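PDB 2IVF: ethylbenzene dehydrogenase alpha-subunit, which belongs to the molybdopterin oxidoreductase family and binds molybdenum, two guanine dinucleotide forms of the pterin cofactor and an iron-sulfur cluster. Local coordinates for residues T708-H713 and R718-L723; E179-D184 and T599-M604. All coordinates share one frame; numbering follows the deposited sequence.

Contact 1: T708-H713 and R718-L723; sequences TEFNDH and RRYDEL
CG of F710 sits between its backbone N and carbonyl carbon (chi1 60°), which lays the ring against R718 CB. In R718, CG is anti to the carbonyl carbon (chi1 -67°), and the chain runs extended to NE past the ring. R718 CB lies over one ring face of F710, 3.9 Å from the ring centroid, as a CH-pi contact. The backbones form an antiparallel pair. F710 and R718 are its hydrogen-bonded pair: R718 N reaches F710 O at 2.8 Å, and F710 N bonds back to R718 O. E709 and R719 are the non-hydrogen-bonded pair, with side chains on the other sheet face. Y720 N adds a bond to T708 O at 3.0 Å, and water 1 donates to the same oxygen while accepting from D721 N. At the far end of R718, NE and NH2 both approach D712 OD2. Both hydrogen bonds within this salt bridge are weak, with R718 NH2 to D712 OD2 at 3.3 Å. The stronger partners are the carbonyls of Y208 and L209 for R718 NH1, and R716 N for D712 OD1. R719 grips D721 side-on, one nitrogen to each oxygen, with R719 NH2 to D721 OD2 at 2.8 Å. The Y720 ring meets the F710 ring obliquely, with planes at 45°. The contact is a two-stranded beta hairpin, strands 709-711 and 717-719. Y720 packs on I175 and F178 of helix 163-181 and on V698 and A702 of helix 687-704, and L723 also packs on V698.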
# COMPACT_ATOMS: atom_id res chain seq x y z
N THR A 708 24.45 -1.80 -42.55
CA THR A 708 25.09 -3.01 -41.96
C THR A 708 25.61 -2.84 -40.53
O THR A 708 25.42 -3.72 -39.69
CB THR A 708 26.25 -3.53 -42.84
OG1 THR A 708 27.22 -2.49 -43.04
CG2 THR A 708 25.71 -3.99 -44.20
N GLU A 709 26.27 -1.71 -40.26
CA GLU A 709 26.98 -1.51 -39.01
C GLU A 709 26.66 -0.16 -38.41
O GLU A 709 26.42 0.79 -39.15
CB GLU A 709 28.47 -1.57 -39.26
CG GLU A 709 29.03 -2.95 -39.36
CD GLU A 709 30.48 -2.93 -39.78
OE1 GLU A 709 30.83 -2.08 -40.61
OE2 GLU A 709 31.27 -3.77 -39.27
N PHE A 710 26.70 -0.09 -37.08
CA PHE A 710 26.68 1.17 -36.35
C PHE A 710 27.88 1.21 -35.42
O PHE A 710 28.42 0.16 -35.06
CB PHE A 710 25.39 1.32 -35.55
CG PHE A 710 25.17 0.24 -34.54
CD1 PHE A 710 24.61 -0.96 -34.91
CD2 PHE A 710 25.51 0.43 -33.20
CE1 PHE A 710 24.38 -1.95 -33.98
CE2 PHE A 710 25.29 -0.56 -32.25
CZ PHE A 710 24.72 -1.75 -32.64
N ASN A 711 28.30 2.41 -35.03
CA ASN A 711 29.40 2.61 -34.08
C ASN A 711 28.94 2.62 -32.64
O ASN A 711 28.01 3.36 -32.29
CB ASN A 711 30.08 3.96 -34.28
CG ASN A 711 30.98 4.00 -35.48
OD1 ASN A 711 30.91 3.14 -36.36
ND2 ASN A 711 31.83 5.00 -35.53
N ASP A 712 29.61 1.87 -31.78
CA ASP A 712 29.31 1.94 -30.34
C ASP A 712 29.98 3.19 -29.77
O ASP A 712 30.56 3.97 -30.53
CB ASP A 712 29.72 0.65 -29.61
CG ASP A 712 31.20 0.45 -29.55
OD1 ASP A 712 31.94 1.39 -29.90
OD2 ASP A 712 31.62 -0.65 -29.17
N HIS A 713 29.89 3.43 -28.46
CA HIS A 713 30.41 4.69 -27.94
C HIS A 713 31.94 4.82 -28.03
O HIS A 713 32.45 5.93 -28.00
CB HIS A 713 29.91 5.03 -26.54
CG HIS A 713 30.57 4.28 -25.43
ND1 HIS A 713 30.37 2.94 -25.21
CD2 HIS A 713 31.37 4.72 -24.43
CE1 HIS A 713 31.04 2.57 -24.13
NE2 HIS A 713 31.65 3.63 -23.63
N ARG A 718 29.36 -2.47 -34.71
CA ARG A 718 28.49 -3.59 -34.38
C ARG A 718 27.47 -3.78 -35.49
O ARG A 718 26.97 -2.81 -36.07
CB ARG A 718 27.76 -3.34 -33.08
CG ARG A 718 28.66 -3.32 -31.87
CD ARG A 718 27.93 -3.02 -30.63
NE ARG A 718 28.89 -2.77 -29.57
CZ ARG A 718 28.70 -3.02 -28.29
NH1 ARG A 718 27.54 -3.52 -27.84
NH2 ARG A 718 29.67 -2.73 -27.43
N ARG A 719 27.15 -5.04 -35.79
CA ARG A 719 26.23 -5.32 -36.87
C ARG A 719 24.78 -5.26 -36.40
O ARG A 719 24.43 -5.79 -35.34
CB ARG A 719 26.52 -6.68 -37.49
CG ARG A 719 27.87 -6.80 -38.12
CD ARG A 719 28.03 -8.15 -38.82
NE ARG A 719 27.06 -8.32 -39.90
CZ ARG A 719 27.30 -8.10 -41.19
NH1 ARG A 719 28.50 -7.69 -41.62
NH2 ARG A 719 26.33 -8.29 -42.08
N TYR A 720 23.94 -4.59 -37.19
CA TYR A 720 22.51 -4.56 -36.91
C TYR A 720 21.91 -5.97 -37.01
O TYR A 720 21.00 -6.32 -36.24
CB TYR A 720 21.75 -3.72 -37.91
CG TYR A 720 21.98 -2.24 -37.82
CD1 TYR A 720 21.42 -1.50 -36.81
CD2 TYR A 720 22.71 -1.59 -38.80
CE1 TYR A 720 21.62 -0.14 -36.72
CE2 TYR A 720 22.90 -0.21 -38.74
CZ TYR A 720 22.36 0.51 -37.70
OH TYR A 720 22.53 1.87 -37.61
N ASP A 721 22.40 -6.75 -37.97
CA ASP A 721 21.78 -8.03 -38.28
C ASP A 721 22.07 -9.12 -37.27
O ASP A 721 21.52 -10.22 -37.40
CB ASP A 721 22.12 -8.51 -39.69
CG ASP A 721 23.57 -8.91 -39.86
OD1 ASP A 721 24.35 -8.87 -38.87
OD2 ASP A 721 23.93 -9.24 -41.01
N GLU A 722 22.93 -8.87 -36.29
CA GLU A 722 23.20 -9.89 -35.29
C GLU A 722 22.58 -9.58 -33.94
O GLU A 722 22.65 -10.40 -33.04
CB GLU A 722 24.69 -10.19 -35.20
CG GLU A 722 25.56 -9.13 -34.61
CD GLU A 722 27.04 -9.27 -35.03
OE1 GLU A 722 27.39 -10.25 -35.72
OE2 GLU A 722 27.83 -8.37 -34.65
N LEU A 723 21.92 -8.43 -33.83
CA LEU A 723 21.33 -8.04 -32.57
C LEU A 723 20.30 -9.06 -32.08
O LEU A 723 20.30 -9.38 -30.88
CB LEU A 723 20.65 -6.66 -32.65
CG LEU A 723 21.65 -5.51 -32.79
CD1 LEU A 723 20.90 -4.20 -33.15
CD2 LEU A 723 22.47 -5.37 -31.53
O HOH W 1 23.89 -5.86 -40.12
O HOH W 2 30.70 -6.48 -39.28

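Contact 2: E179-D184 and T599-M604; sequences EAQGSD and TPQVYM
Q181 and T599 are joined by a pair of hydrogen bonds that use both ends of the Q181 amide. T599 N donates to Q181 OE1 at 3.1 Å, in the plane of the side-chain carbonyl and on a lone pair. Q181 NE2 donates to T599 O, modelled at 2.5 Å, shorter than is usual for such a bond, so the exact length is doubtful. That oxygen lies close to the amide plane of Q181, and the bond is nearly straight, at 173°. The glutamine thus pairs with the N-H and C=O of a single residue, and the pairing would hold the amide in its rotation. Q181 NE2 has a further partner in S177 OG, on the same helix. CG of Q181 lies between the backbone N and the carbonyl carbon (chi1 67°), and the chain beyond is extended, which carries the amide across to T599.

Helix 163-181 leads through G182 into strand 186-188, the outermost strand at one end of a mixed sheet in the molybdopterin oxidoreductase region. Strand 602-606 lies beside it in parallel. Q181 therefore ties the C-terminal end of this helix to the chain just ahead of the neighbouring strand.

Packing between the segments is slight. Q601 CG approaches Q181 NE2 at 3.5 Å, and the two amide planes stand 68° apart.

Further bonds hold the surroundings: Q181 O accepts from K598 NZ, just before T599, while D184 forms a salt bridge with R593 and accepts from A595 N. On the strand side, backbone bonds join Q601 and V602 to G185.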
# COMPACT_ATOMS: atom_id res chain seq x y z
N GLU A 179 22.93 5.82 -36.98
CA GLU A 179 23.60 6.33 -38.19
C GLU A 179 24.08 7.76 -38.00
O GLU A 179 25.17 8.11 -38.43
CB GLU A 179 22.65 6.25 -39.38
CG GLU A 179 22.36 4.83 -39.81
CD GLU A 179 23.57 4.17 -40.43
OE1 GLU A 179 24.14 4.80 -41.35
OE2 GLU A 179 23.92 3.05 -40.01
N ALA A 180 23.26 8.60 -37.39
CA ALA A 180 23.64 10.00 -37.17
C ALA A 180 24.81 10.20 -36.17
O ALA A 180 25.65 11.05 -36.38
CB ALA A 180 22.42 10.80 -36.70
N GLN A 181 24.89 9.39 -35.13
CA GLN A 181 25.79 9.69 -34.01
C GLN A 181 26.26 8.52 -33.15
O GLN A 181 26.77 8.73 -32.04
CB GLN A 181 25.08 10.68 -33.08
CG GLN A 181 23.86 10.12 -32.36
CD GLN A 181 23.28 11.09 -31.38
OE1 GLN A 181 23.93 12.08 -31.03
NE2 GLN A 181 22.05 10.82 -30.92
N GLY A 182 26.09 7.29 -33.63
CA GLY A 182 26.44 6.12 -32.83
C GLY A 182 25.46 5.84 -31.72
O GLY A 182 24.39 6.45 -31.63
N SER A 183 25.87 4.96 -30.82
CA SER A 183 24.97 4.35 -29.91
C SER A 183 24.57 5.25 -28.74
O SER A 183 23.64 4.93 -28.01
CB SER A 183 25.58 3.02 -29.44
OG SER A 183 26.66 3.22 -28.54
N ASP A 184 25.27 6.38 -28.55
CA ASP A 184 24.91 7.32 -27.47
C ASP A 184 23.51 7.95 -27.57
O ASP A 184 23.01 8.52 -26.58
CB ASP A 184 26.00 8.41 -27.31
CG ASP A 184 27.00 8.11 -26.19
OD1 ASP A 184 26.93 7.01 -25.58
OD2 ASP A 184 27.85 9.01 -25.89
N THR A 599 23.30 14.02 -28.75
CA THR A 599 21.91 14.36 -28.43
C THR A 599 21.12 13.09 -28.22
O THR A 599 21.04 12.25 -29.12
CB THR A 599 21.23 15.05 -29.62
OG1 THR A 599 22.12 16.00 -30.18
CG2 THR A 599 19.96 15.72 -29.18
N PRO A 600 20.51 12.94 -27.05
CA PRO A 600 19.60 11.81 -26.92
C PRO A 600 18.51 11.89 -27.99
O PRO A 600 17.98 12.99 -28.22
CB PRO A 600 19.00 11.97 -25.53
CG PRO A 600 19.61 13.14 -24.92
CD PRO A 600 20.54 13.80 -25.85
N GLN A 601 18.20 10.78 -28.65
CA GLN A 601 17.19 10.77 -29.74
C GLN A 601 16.11 9.73 -29.58
O GLN A 601 15.00 9.93 -30.07
CB GLN A 601 17.84 10.61 -31.10
CG GLN A 601 18.77 11.78 -31.44
CD GLN A 601 18.83 12.09 -32.89
OE1 GLN A 601 19.01 11.20 -33.73
NE2 GLN A 601 18.69 13.36 -33.21
N VAL A 602 16.44 8.62 -28.94
CA VAL A 602 15.49 7.52 -28.71
C VAL A 602 15.47 7.15 -27.24
O VAL A 602 16.50 6.90 -26.62
CB VAL A 602 15.80 6.32 -29.60
CG1 VAL A 602 14.77 5.20 -29.38
CG2 VAL A 602 15.81 6.74 -31.03
N TYR A 603 14.26 7.11 -26.68
CA TYR A 603 14.10 7.04 -25.25
C TYR A 603 13.11 5.98 -24.98
O TYR A 603 12.01 6.05 -25.47
CB TYR A 603 13.61 8.39 -24.74
CG TYR A 603 13.44 8.45 -23.26
CD1 TYR A 603 12.24 8.05 -22.66
CD2 TYR A 603 14.46 8.94 -22.45
CE1 TYR A 603 12.08 8.14 -21.30
CE2 TYR A 603 14.29 9.05 -21.10
CZ TYR A 603 13.12 8.64 -20.53
OH TYR A 603 12.96 8.73 -19.17
N MET A 604 13.53 4.97 -24.22
CA MET A 604 12.71 3.83 -23.94
C MET A 604 12.20 3.88 -22.51
O MET A 604 12.99 3.99 -21.57
CB MET A 604 13.52 2.56 -24.15
CG MET A 604 12.83 1.31 -23.78
SD MET A 604 13.80 -0.06 -24.38
CE MET A 604 12.99 -1.45 -23.61

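How the contacts relate
From the N terminus, helix 163-181 comes first and ends in segment 179-184. Contact 2 closes a loop of 414 residues when segment 599-604 returns to it ahead of strand 602-606. The chain then passes through strands 631-636 and 648-651 and helix 687-704. Contact 1 follows as a local hairpin with four residues between its segments. The two loops are in series and neither encloses the other. Their centres are about 13 Å apart, and segment 179-184 touches both segments of contact 1, 708-713 and 718-723. E179 OE2 probably accepts a hydrogen bond from Y720 OH, and S183 packs on D712 and H713. The end of helix 163-181 thus connects the hairpin to the edge of the mixed sheet.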